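Local coordinates for protein putative O-acetylhomoserine (Thiol)-lyase (Campylobacter jejuni, PDB 4OC9) that probably makes homocysteine from O-acetylhomoserine and sulfide, as a pyridoxal phosphate-dependent enzyme of the trans-sulfuration family, at residues 184-195 with 333-342; 154-165 with 326-334. All coordinates share one frame; numbering follows the deposited sequence.

Interaction 1: 184-195 with 333-342; sequences VATPFLLQPFKH and YFDKNFASGL
Leu189 and Leu190 pack against Tyr333, Phe334 and Phe338 of the segment 333-342, which leaves helix 327-333 through a type I turn, Phe334 to Asn337, and runs on to strand 342-346. The fold is that of a PLP-dependent trans-sulfuration enzyme, and this contact joins a loop following strand 177-181 of its seven-stranded sheet to the segment leading into strand 342-346 of its five-stranded one.

Side-chain packing forms the middle. The two methyls of Leu189 divide the work: CD2 lies 3.7 Å from CB of Phe338, while CD1 lies against the backbone nitrogen of Ser340. Leu190 holds CG anti to its backbone N, which brings CD1 to CB of Tyr333 and CD2 to CZ, the far end of the Phe334 ring. Ala185 adds its CB at CE2 of that same ring, and Leu189 also touches Ile293 of helix 276-309.

One aromatic pair stands at the other end. Tyr333 turns its CD1-CE1 edge onto a face of the His195 imidazole in a T-shaped stack, centroids 4.9 Å apart and planes at 89°; CB of Lys194 lies over the opposite face. The Tyr333 hydroxyl is engaged elsewhere, with Asp163.

Water mediates much of the polar chemistry. One molecule takes the N-H of Asp335 and lies within hydrogen-bonding distance of both Leu189 O and Tyr333 O. A second sits among Gln191 OE1, Lys194 NZ and Asp335 OD2, linking the lysine and the aspartate, whose charged atoms are 4.1 Å apart and so make no direct salt bridge.

The direct hydrogen bond is buried: Ser340 OG, anti to its own backbone N (chi1 -169°), donates to Val184 O over 2.7 Å, tilted 32° from the carbonyl plane.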
loop_
_atom_site.group_PDB
_atom_site.type_symbol
_atom_site.label_atom_id
_atom_site.label_comp_id
_atom_site.label_asym_id
_atom_site.label_seq_id
_atom_site.Cartn_x
_atom_site.Cartn_y
_atom_site.Cartn_z
ATOM N N VAL D 184 -0.034 -3.363 -26.106
ATOM C CA VAL D 184 -0.427 -4.735 -26.292
ATOM C C VAL D 184 0.702 -5.730 -26.594
ATOM O O VAL D 184 0.736 -6.859 -26.060
ATOM C CB VAL D 184 -1.454 -4.829 -27.423
ATOM C CG1 VAL D 184 -1.916 -6.285 -27.581
ATOM C CG2 VAL D 184 -2.631 -3.940 -27.116
ATOM N N ALA D 185 1.613 -5.357 -27.472
ATOM C CA ALA D 185 2.707 -6.257 -27.821
ATOM C C ALA D 185 3.671 -6.460 -26.670
ATOM O O ALA D 185 4.181 -7.553 -26.452
ATOM C CB ALA D 185 3.447 -5.716 -29.024
ATOM N N THR D 186 3.896 -5.380 -25.922
ATOM C CA THR D 186 4.804 -5.314 -24.762
ATOM C C THR D 186 6.236 -5.269 -25.320
ATOM O O THR D 186 6.504 -5.674 -26.441
ATOM C CB THR D 186 4.752 -6.500 -23.771
ATOM O OG1 THR D 186 5.444 -7.631 -24.312
ATOM C CG2 THR D 186 3.345 -6.836 -23.392
ATOM N N PRO D 187 7.178 -4.774 -24.518
ATOM C CA PRO D 187 8.546 -4.723 -25.021
ATOM C C PRO D 187 9.147 -6.102 -25.250
ATOM O O PRO D 187 10.174 -6.183 -25.919
ATOM C CB PRO D 187 9.314 -4.032 -23.889
ATOM C CG PRO D 187 8.278 -3.317 -23.085
ATOM C CD PRO D 187 7.069 -4.198 -23.165
ATOM N N PHE D 188 8.532 -7.146 -24.703
ATOM C CA PHE D 188 9.063 -8.487 -24.877
ATOM C C PHE D 188 8.689 -9.174 -26.159
ATOM O O PHE D 188 9.304 -10.174 -26.498
ATOM C CB PHE D 188 8.740 -9.383 -23.682
ATOM C CG PHE D 188 9.398 -8.930 -22.433
ATOM C CD1 PHE D 188 10.650 -9.379 -22.117
ATOM C CD2 PHE D 188 8.760 -8.021 -21.593
ATOM C CE1 PHE D 188 11.268 -8.937 -20.973
ATOM C CE2 PHE D 188 9.362 -7.583 -20.440
ATOM C CZ PHE D 188 10.623 -8.048 -20.128
ATOM N N LEU D 189 7.698 -8.677 -26.873
ATOM C CA LEU D 189 7.341 -9.306 -28.142
ATOM C C LEU D 189 7.716 -8.441 -29.318
ATOM O O LEU D 189 7.870 -8.926 -30.416
ATOM C CB LEU D 189 5.850 -9.617 -28.183
ATOM C CG LEU D 189 5.393 -10.518 -27.010
ATOM C CD1 LEU D 189 3.913 -10.842 -27.143
ATOM C CD2 LEU D 189 6.203 -11.806 -26.971
ATOM N N LEU D 190 7.902 -7.149 -29.071
ATOM C CA LEU D 190 8.233 -6.210 -30.106
ATOM C C LEU D 190 8.993 -5.005 -29.572
ATOM O O LEU D 190 8.629 -4.438 -28.534
ATOM C CB LEU D 190 6.936 -5.749 -30.776
ATOM C CG LEU D 190 7.091 -4.765 -31.924
ATOM C CD1 LEU D 190 7.918 -5.396 -33.027
ATOM C CD2 LEU D 190 5.738 -4.417 -32.468
ATOM N N GLN D 191 10.011 -4.572 -30.310
ATOM C CA GLN D 191 10.830 -3.436 -29.895
ATOM C C GLN D 191 10.767 -2.330 -30.937
ATOM O O GLN D 191 11.619 -2.240 -31.794
ATOM C CB GLN D 191 12.282 -3.874 -29.728
ATOM C CG GLN D 191 12.543 -5.074 -28.823
ATOM C CD GLN D 191 12.213 -6.456 -29.444
ATOM O OE1 GLN D 191 12.303 -6.673 -30.669
ATOM N NE2 GLN D 191 11.866 -7.407 -28.573
ATOM N N PRO D 192 9.754 -1.471 -30.866
ATOM C CA PRO D 192 9.648 -0.425 -31.882
ATOM C C PRO D 192 10.906 0.402 -32.099
ATOM O O PRO D 192 11.159 0.831 -33.241
ATOM C CB PRO D 192 8.506 0.440 -31.380
ATOM C CG PRO D 192 7.665 -0.498 -30.581
ATOM C CD PRO D 192 8.636 -1.425 -29.909
ATOM N N PHE D 193 11.703 0.637 -31.071
ATOM C CA PHE D 193 12.924 1.421 -31.285
ATOM C C PHE D 193 13.851 0.817 -32.334
ATOM O O PHE D 193 14.558 1.550 -33.037
ATOM C CB PHE D 193 13.715 1.729 -30.017
ATOM C CG PHE D 193 12.960 2.548 -29.028
ATOM C CD1 PHE D 193 12.315 3.708 -29.435
ATOM C CD2 PHE D 193 13.068 2.286 -27.676
ATOM C CE1 PHE D 193 11.662 4.508 -28.535
ATOM C CE2 PHE D 193 12.445 3.119 -26.757
ATOM C CZ PHE D 193 11.738 4.226 -27.186
ATOM N N LYS D 194 13.884 -0.502 -32.420
ATOM C CA LYS D 194 14.692 -1.165 -33.414
ATOM C C LYS D 194 14.309 -0.751 -34.791
ATOM O O LYS D 194 15.142 -0.804 -35.691
ATOM C CB LYS D 194 14.541 -2.660 -33.353
ATOM C CG LYS D 194 15.457 -3.352 -32.383
ATOM C CD LYS D 194 14.981 -4.778 -32.279
ATOM C CE LYS D 194 16.008 -5.612 -31.521
ATOM N NZ LYS D 194 15.633 -7.047 -31.531
ATOM N N HIS D 195 13.068 -0.306 -34.973
ATOM C CA HIS D 195 12.650 0.092 -36.282
ATOM C C HIS D 195 12.490 1.552 -36.561
ATOM O O HIS D 195 11.715 1.951 -37.432
ATOM C CB HIS D 195 11.400 -0.675 -36.631
ATOM C CG HIS D 195 11.578 -2.140 -36.425
ATOM N ND1 HIS D 195 12.315 -2.916 -37.277
ATOM C CD2 HIS D 195 11.140 -2.956 -35.447
ATOM C CE1 HIS D 195 12.317 -4.158 -36.835
ATOM N NE2 HIS D 195 11.596 -4.210 -35.737
ATOM N N TYR D 333 7.854 -8.614 -37.915
ATOM C CA TYR D 333 8.236 -7.876 -36.713
ATOM C C TYR D 333 8.275 -8.599 -35.361
ATOM O O TYR D 333 8.929 -8.109 -34.437
ATOM C CB TYR D 333 7.359 -6.667 -36.574
ATOM C CG TYR D 333 7.543 -5.665 -37.670
ATOM C CD1 TYR D 333 8.613 -4.792 -37.643
ATOM C CD2 TYR D 333 6.614 -5.526 -38.688
ATOM C CE1 TYR D 333 8.796 -3.857 -38.638
ATOM C CE2 TYR D 333 6.783 -4.589 -39.669
ATOM C CZ TYR D 333 7.880 -3.743 -39.639
ATOM O OH TYR D 333 8.038 -2.774 -40.634
ATOM N N PHE D 334 7.622 -9.748 -35.226
ATOM C CA PHE D 334 7.599 -10.494 -33.926
ATOM C C PHE D 334 8.579 -11.678 -33.908
ATOM O O PHE D 334 8.262 -12.757 -34.408
ATOM C CB PHE D 334 6.170 -10.929 -33.633
ATOM C CG PHE D 334 5.241 -9.795 -33.329
ATOM C CD1 PHE D 334 4.803 -8.947 -34.329
ATOM C CD2 PHE D 334 4.737 -9.625 -32.067
ATOM C CE1 PHE D 334 3.927 -7.920 -34.060
ATOM C CE2 PHE D 334 3.848 -8.597 -31.792
ATOM C CZ PHE D 334 3.444 -7.739 -32.793
ATOM N N ASP D 335 9.765 -11.452 -33.338
ATOM C CA ASP D 335 10.821 -12.462 -33.295
ATOM C C ASP D 335 10.536 -13.762 -32.532
ATOM O O ASP D 335 11.000 -14.827 -32.962
ATOM C CB ASP D 335 12.139 -11.839 -32.838
ATOM C CG ASP D 335 12.679 -10.783 -33.822
ATOM O OD1 ASP D 335 12.118 -10.610 -34.925
ATOM O OD2 ASP D 335 13.702 -10.129 -33.477
ATOM N N LYS D 336 9.811 -13.679 -31.414
ATOM C CA LYS D 336 9.485 -14.868 -30.602
ATOM C C LYS D 336 8.207 -15.677 -30.958
ATOM O O LYS D 336 7.766 -16.614 -30.270
ATOM C CB LYS D 336 9.414 -14.470 -29.134
ATOM C CG LYS D 336 10.756 -14.195 -28.478
ATOM C CD LYS D 336 10.578 -13.914 -26.995
ATOM C CE LYS D 336 11.885 -13.779 -26.142
ATOM N NZ LYS D 336 13.014 -12.953 -26.678
ATOM N N ASN D 337 7.623 -15.308 -32.064
ATOM C CA ASN D 337 6.422 -15.943 -32.562
ATOM C C ASN D 337 5.238 -16.018 -31.570
ATOM O O ASN D 337 4.570 -17.047 -31.450
ATOM C CB ASN D 337 6.708 -17.319 -33.150
ATOM C CG ASN D 337 5.622 -17.760 -34.112
ATOM O OD1 ASN D 337 5.184 -16.981 -34.960
ATOM N ND2 ASN D 337 5.215 -19.014 -34.014
ATOM N N PHE D 338 5.071 -14.968 -30.771
ATOM C CA PHE D 338 3.989 -14.846 -29.799
ATOM C C PHE D 338 3.318 -13.554 -30.183
ATOM O O PHE D 338 3.984 -12.582 -30.469
ATOM C CB PHE D 338 4.462 -14.808 -28.346
ATOM C CG PHE D 338 5.089 -16.095 -27.849
ATOM C CD1 PHE D 338 4.324 -17.236 -27.702
ATOM C CD2 PHE D 338 6.390 -16.106 -27.364
ATOM C CE1 PHE D 338 4.874 -18.407 -27.234
ATOM C CE2 PHE D 338 6.943 -17.262 -26.856
ATOM C CZ PHE D 338 6.185 -18.416 -26.795
ATOM N N ALA D 339 1.997 -13.534 -30.176
ATOM C CA ALA D 339 1.243 -12.352 -30.578
ATOM C C ALA D 339 0.390 -11.669 -29.502
ATOM O O ALA D 339 -0.571 -10.945 -29.791
ATOM C CB ALA D 339 0.368 -12.736 -31.740
ATOM N N SER D 340 0.728 -11.931 -28.252
ATOM C CA SER D 340 0.031 -11.355 -27.080
ATOM C C SER D 340 -1.349 -11.975 -26.820
ATOM O O SER D 340 -1.747 -12.927 -27.477
ATOM C CB SER D 340 -0.009 -9.846 -27.150
ATOM O OG SER D 340 -0.449 -9.321 -25.916
ATOM N N GLY D 341 -2.069 -11.436 -25.848
ATOM C CA GLY D 341 -3.372 -11.989 -25.457
ATOM C C GLY D 341 -4.658 -11.350 -25.851
ATOM O O GLY D 341 -5.697 -11.677 -25.293
ATOM N N LEU D 342 -4.609 -10.431 -26.802
ATOM C CA LEU D 342 -5.829 -9.783 -27.239
ATOM C C LEU D 342 -6.282 -10.353 -28.570
ATOM O O LEU D 342 -5.467 -10.617 -29.454
ATOM C CB LEU D 342 -5.583 -8.310 -27.469
ATOM C CG LEU D 342 -6.856 -7.510 -27.700
ATOM C CD1 LEU D 342 -7.654 -7.510 -26.384
ATOM C CD2 LEU D 342 -6.507 -6.096 -28.074
HETATM O O HOH W 1 10.395 -9.243 -31.996
HETATM O O HOH W 2 13.364 -7.703 -33.261
#

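Interaction 2: 154-165 with 326-334; sequences LSNPQIAIADIE and YHNLFKKYF
Leu154 meets the 326-334 segment through CD2, which approaches CZ of Phe334. After the cis peptide before Pro157 the chain turns back, and Gln158 brings NE2 to the edge of the Tyr326 ring; its OE1 bonds to Lys107. Ala160 lies over a face of that ring, its CA 3.9 Å from the centroid and 11° off the normal, a CH-pi contact that CB extends toward CZ. Asp133 and Lys107 hold the Tyr326 hydroxyl.

Ile161 fills the middle of the contact. CG2 rests on CB of Leu329, while CG1, anti to the carbonyl carbon (chi1 -58°), carries CD1 to within 3.6 Å of CB of Phe330 and onward to CE1 of Phe334.

Asp163 and Glu165 supply the polar end. The Tyr333 hydroxyl donates to Asp163 OD1 over 2.5 Å, nearly along the C-O axis of that oxygen, and accepts from the N-H of Glu165 at 2.9 Å, with an N-H...O angle of 159°. Two bonds thus fix the hydroxyl. Lys332 NZ forms a weakly hydrogen-bonded salt bridge with Glu165 OE1 (3.4 Å) and a longer one with Asp163 OD1, while a water joins it to Asp163 OD2.

The result is a helix packed on a loop, with a salt-bridge network at the start of helix 164-174, which follows sheet strand 146-152 in this PLP-dependent fold.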
loop_
_atom_site.group_PDB
_atom_site.type_symbol
_atom_site.label_atom_id
_atom_site.label_comp_id
_atom_site.label_asym_id
_atom_site.label_seq_id
_atom_site.Cartn_x
_atom_site.Cartn_y
_atom_site.Cartn_z
ATOM N N LEU D 154 0.357 -2.953 -32.292
ATOM C CA LEU D 154 -0.611 -4.045 -32.395
ATOM C C LEU D 154 -1.851 -3.367 -31.868
ATOM O O LEU D 154 -1.969 -3.110 -30.674
ATOM C CB LEU D 154 -0.107 -5.184 -31.533
ATOM C CG LEU D 154 -0.934 -6.421 -31.461
ATOM C CD1 LEU D 154 -1.182 -6.932 -32.857
ATOM C CD2 LEU D 154 -0.184 -7.453 -30.615
ATOM N N SER D 155 -2.772 -3.059 -32.761
ATOM C CA SER D 155 -3.974 -2.289 -32.375
ATOM C C SER D 155 -5.046 -2.950 -31.562
ATOM O O SER D 155 -5.228 -4.146 -31.628
ATOM C CB SER D 155 -4.673 -1.679 -33.592
ATOM O OG SER D 155 -5.301 -2.663 -34.382
ATOM N N ASN D 156 -5.759 -2.092 -30.835
ATOM C CA ASN D 156 -6.849 -2.447 -29.952
ATOM C C ASN D 156 -8.151 -1.853 -30.477
ATOM O O ASN D 156 -8.336 -0.652 -30.395
ATOM C CB ASN D 156 -6.504 -1.928 -28.568
ATOM C CG ASN D 156 -7.563 -2.251 -27.522
ATOM O OD1 ASN D 156 -8.693 -2.547 -27.846
ATOM N ND2 ASN D 156 -7.204 -2.091 -26.257
ATOM N N PRO D 157 -9.142 -2.683 -30.814
ATOM C CA PRO D 157 -9.309 -4.126 -30.764
ATOM C C PRO D 157 -9.152 -4.902 -32.040
ATOM O O PRO D 157 -9.457 -6.110 -32.030
ATOM C CB PRO D 157 -10.786 -4.238 -30.416
ATOM C CG PRO D 157 -11.371 -3.212 -31.305
ATOM C CD PRO D 157 -10.362 -2.067 -31.350
ATOM N N GLN D 158 -8.764 -4.242 -33.131
ATOM C CA GLN D 158 -8.607 -4.989 -34.405
ATOM C C GLN D 158 -7.385 -5.922 -34.475
ATOM O O GLN D 158 -7.367 -6.837 -35.259
ATOM C CB GLN D 158 -8.737 -4.225 -35.717
ATOM C CG GLN D 158 -9.036 -5.216 -36.833
ATOM C CD GLN D 158 -9.009 -4.598 -38.205
ATOM O OE1 GLN D 158 -8.937 -3.376 -38.339
ATOM N NE2 GLN D 158 -9.080 -5.428 -39.236
ATOM N N ILE D 159 -6.393 -5.697 -33.635
ATOM C CA ILE D 159 -5.179 -6.497 -33.633
ATOM C C ILE D 159 -4.506 -6.218 -34.985
ATOM O O ILE D 159 -4.033 -7.096 -35.669
ATOM C CB ILE D 159 -5.402 -7.997 -33.406
ATOM C CG1 ILE D 159 -6.243 -8.307 -32.157
ATOM C CG2 ILE D 159 -4.093 -8.712 -33.194
ATOM C CD1 ILE D 159 -7.702 -8.000 -32.300
ATOM N N ALA D 160 -4.521 -4.949 -35.392
ATOM C CA ALA D 160 -3.916 -4.560 -36.644
ATOM C C ALA D 160 -2.458 -4.212 -36.409
ATOM O O ALA D 160 -2.126 -3.415 -35.529
ATOM C CB ALA D 160 -4.636 -3.371 -37.223
ATOM N N ILE D 161 -1.593 -4.798 -37.218
ATOM C CA ILE D 161 -0.168 -4.565 -37.116
ATOM C C ILE D 161 0.310 -3.515 -38.096
ATOM O O ILE D 161 0.104 -3.613 -39.312
ATOM C CB ILE D 161 0.621 -5.846 -37.343
ATOM C CG1 ILE D 161 0.196 -6.889 -36.321
ATOM C CG2 ILE D 161 2.107 -5.560 -37.222
ATOM C CD1 ILE D 161 0.891 -8.234 -36.441
ATOM N N ALA D 162 1.016 -2.539 -37.554
ATOM C CA ALA D 162 1.561 -1.443 -38.348
ATOM C C ALA D 162 2.897 -1.817 -38.975
ATOM O O ALA D 162 3.739 -2.454 -38.323
ATOM C CB ALA D 162 1.741 -0.216 -37.459
ATOM N N ASP D 163 3.107 -1.412 -40.221
ATOM C CA ASP D 163 4.354 -1.681 -40.907
ATOM C C ASP D 163 5.237 -0.512 -40.463
ATOM O O ASP D 163 5.372 0.515 -41.131
ATOM C CB ASP D 163 4.170 -1.752 -42.420
ATOM C CG ASP D 163 5.409 -2.257 -43.134
ATOM O OD1 ASP D 163 6.520 -2.232 -42.547
ATOM O OD2 ASP D 163 5.277 -2.682 -44.311
ATOM N N ILE D 164 5.871 -0.720 -39.325
ATOM C CA ILE D 164 6.715 0.290 -38.697
ATOM C C ILE D 164 7.792 0.900 -39.588
ATOM O O ILE D 164 7.883 2.124 -39.648
ATOM C CB ILE D 164 7.320 -0.217 -37.387
ATOM C CG1 ILE D 164 6.211 -0.703 -36.448
ATOM C CG2 ILE D 164 8.105 0.903 -36.727
ATOM C CD1 ILE D 164 6.710 -1.335 -35.160
ATOM N N GLU D 165 8.591 0.073 -40.259
ATOM C CA GLU D 165 9.653 0.587 -41.154
ATOM C C GLU D 165 9.171 1.643 -42.169
ATOM O O GLU D 165 9.879 2.608 -42.428
ATOM C CB GLU D 165 10.331 -0.520 -41.943
ATOM C CG GLU D 165 11.117 -1.503 -41.110
ATOM C CD GLU D 165 11.776 -2.558 -41.969
ATOM O OE1 GLU D 165 11.684 -2.449 -43.226
ATOM O OE2 GLU D 165 12.378 -3.488 -41.393
ATOM N N TYR D 326 -2.711 -9.570 -41.329
ATOM C CA TYR D 326 -1.519 -9.054 -40.736
ATOM C C TYR D 326 -0.507 -10.136 -40.425
ATOM O O TYR D 326 0.505 -9.858 -39.808
ATOM C CB TYR D 326 -1.892 -8.253 -39.477
ATOM C CG TYR D 326 -2.794 -7.104 -39.833
ATOM C CD1 TYR D 326 -2.276 -5.956 -40.406
ATOM C CD2 TYR D 326 -4.168 -7.160 -39.614
ATOM C CE1 TYR D 326 -3.105 -4.909 -40.779
ATOM C CE2 TYR D 326 -5.007 -6.103 -39.983
ATOM C CZ TYR D 326 -4.466 -4.987 -40.560
ATOM O OH TYR D 326 -5.269 -3.936 -40.890
ATOM N N HIS D 327 -0.756 -11.353 -40.892
ATOM C CA HIS D 327 0.139 -12.491 -40.624
ATOM C C HIS D 327 1.586 -12.280 -41.093
ATOM O O HIS D 327 2.517 -12.599 -40.358
ATOM C CB HIS D 327 -0.469 -13.804 -41.154
ATOM C CG HIS D 327 0.318 -15.028 -40.797
ATOM N ND1 HIS D 327 0.196 -15.666 -39.582
ATOM C CD2 HIS D 327 1.193 -15.769 -41.523
ATOM C CE1 HIS D 327 0.970 -16.740 -39.569
ATOM N NE2 HIS D 327 1.596 -16.816 -40.732
ATOM N N ASN D 328 1.772 -11.771 -42.305
ATOM C CA ASN D 328 3.129 -11.490 -42.823
ATOM C C ASN D 328 3.847 -10.405 -42.012
ATOM O O ASN D 328 5.035 -10.513 -41.735
ATOM C CB ASN D 328 3.104 -11.109 -44.297
ATOM C CG ASN D 328 2.819 -12.291 -45.189
ATOM O OD1 ASN D 328 3.054 -13.443 -44.816
ATOM N ND2 ASN D 328 2.346 -12.014 -46.395
ATOM N N LEU D 329 3.117 -9.358 -41.645
ATOM C CA LEU D 329 3.685 -8.289 -40.816
ATOM C C LEU D 329 4.044 -8.892 -39.438
ATOM O O LEU D 329 5.035 -8.495 -38.822
ATOM C CB LEU D 329 2.713 -7.121 -40.679
ATOM C CG LEU D 329 2.548 -6.344 -41.985
ATOM C CD1 LEU D 329 1.389 -5.375 -41.990
ATOM C CD2 LEU D 329 3.856 -5.613 -42.259
ATOM N N PHE D 330 3.233 -9.836 -38.969
ATOM C CA PHE D 330 3.489 -10.483 -37.698
ATOM C C PHE D 330 4.814 -11.216 -37.764
ATOM O O PHE D 330 5.673 -11.030 -36.914
ATOM C CB PHE D 330 2.345 -11.437 -37.334
ATOM C CG PHE D 330 2.687 -12.389 -36.231
ATOM C CD1 PHE D 330 2.880 -11.950 -34.947
ATOM C CD2 PHE D 330 2.730 -13.749 -36.474
ATOM C CE1 PHE D 330 3.171 -12.849 -33.919
ATOM C CE2 PHE D 330 2.988 -14.659 -35.452
ATOM C CZ PHE D 330 3.207 -14.208 -34.180
ATOM N N LYS D 331 4.965 -12.059 -38.778
ATOM C CA LYS D 331 6.206 -12.815 -38.957
ATOM C C LYS D 331 7.401 -11.885 -39.140
ATOM O O LYS D 331 8.506 -12.198 -38.747
ATOM C CB LYS D 331 6.114 -13.765 -40.166
ATOM C CG LYS D 331 5.126 -14.927 -40.032
ATOM C CD LYS D 331 5.529 -15.867 -38.900
ATOM C CE LYS D 331 4.584 -17.049 -38.788
ATOM N NZ LYS D 331 4.984 -18.028 -37.759
ATOM N N LYS D 332 7.180 -10.739 -39.754
ATOM C CA LYS D 332 8.268 -9.794 -39.993
ATOM C C LYS D 332 8.771 -9.060 -38.749
ATOM O O LYS D 332 9.970 -8.916 -38.559
ATOM C CB LYS D 332 7.842 -8.758 -41.021
ATOM C CG LYS D 332 8.942 -7.787 -41.373
ATOM C CD LYS D 332 8.465 -6.739 -42.364
ATOM C CE LYS D 332 9.575 -5.750 -42.685
ATOM N NZ LYS D 332 9.101 -4.647 -43.566
ATOM N N TYR D 333 7.854 -8.614 -37.915
ATOM C CA TYR D 333 8.236 -7.876 -36.713
ATOM C C TYR D 333 8.275 -8.599 -35.361
ATOM O O TYR D 333 8.929 -8.109 -34.437
ATOM C CB TYR D 333 7.359 -6.667 -36.574
ATOM C CG TYR D 333 7.543 -5.665 -37.670
ATOM C CD1 TYR D 333 8.613 -4.792 -37.643
ATOM C CD2 TYR D 333 6.614 -5.526 -38.688
ATOM C CE1 TYR D 333 8.796 -3.857 -38.638
ATOM C CE2 TYR D 333 6.783 -4.589 -39.669
ATOM C CZ TYR D 333 7.880 -3.743 -39.639
ATOM O OH TYR D 333 8.038 -2.774 -40.634
ATOM N N PHE D 334 7.622 -9.748 -35.226
ATOM C CA PHE D 334 7.599 -10.494 -33.926
ATOM C C PHE D 334 8.579 -11.678 -33.908
ATOM O O PHE D 334 8.262 -12.757 -34.408
ATOM C CB PHE D 334 6.170 -10.929 -33.633
ATOM C CG PHE D 334 5.241 -9.795 -33.329
ATOM C CD1 PHE D 334 4.803 -8.947 -34.329
ATOM C CD2 PHE D 334 4.737 -9.625 -32.067
ATOM C CE1 PHE D 334 3.927 -7.920 -34.060
ATOM C CE2 PHE D 334 3.848 -8.597 -31.792
ATOM C CZ PHE D 334 3.444 -7.739 -32.793
HETATM O O HOH W 3 6.915 -5.325 -44.988
#

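Overall arrangement
The two contacts share Tyr333 and Phe334, so the end of helix 327-333 is held by both the loop 184-195 in interaction 1 and the segment 154-165 in interaction 2. Both partners follow strands of the seven-stranded sheet. Each contact is largely buried and keeps a polar bond made by a buried residue, Ser340 or Tyr333, with charged groups toward the surface. There they differ: in interaction 1 water bridges lysine and aspartate, whereas in interaction 2 a lysine makes direct, though weak or long, salt bridges as well as a water bridge. Asn337 OD1 of interaction 1 probably bonds to Lys331 NZ of interaction 2, and Ala339 packs on Phe330.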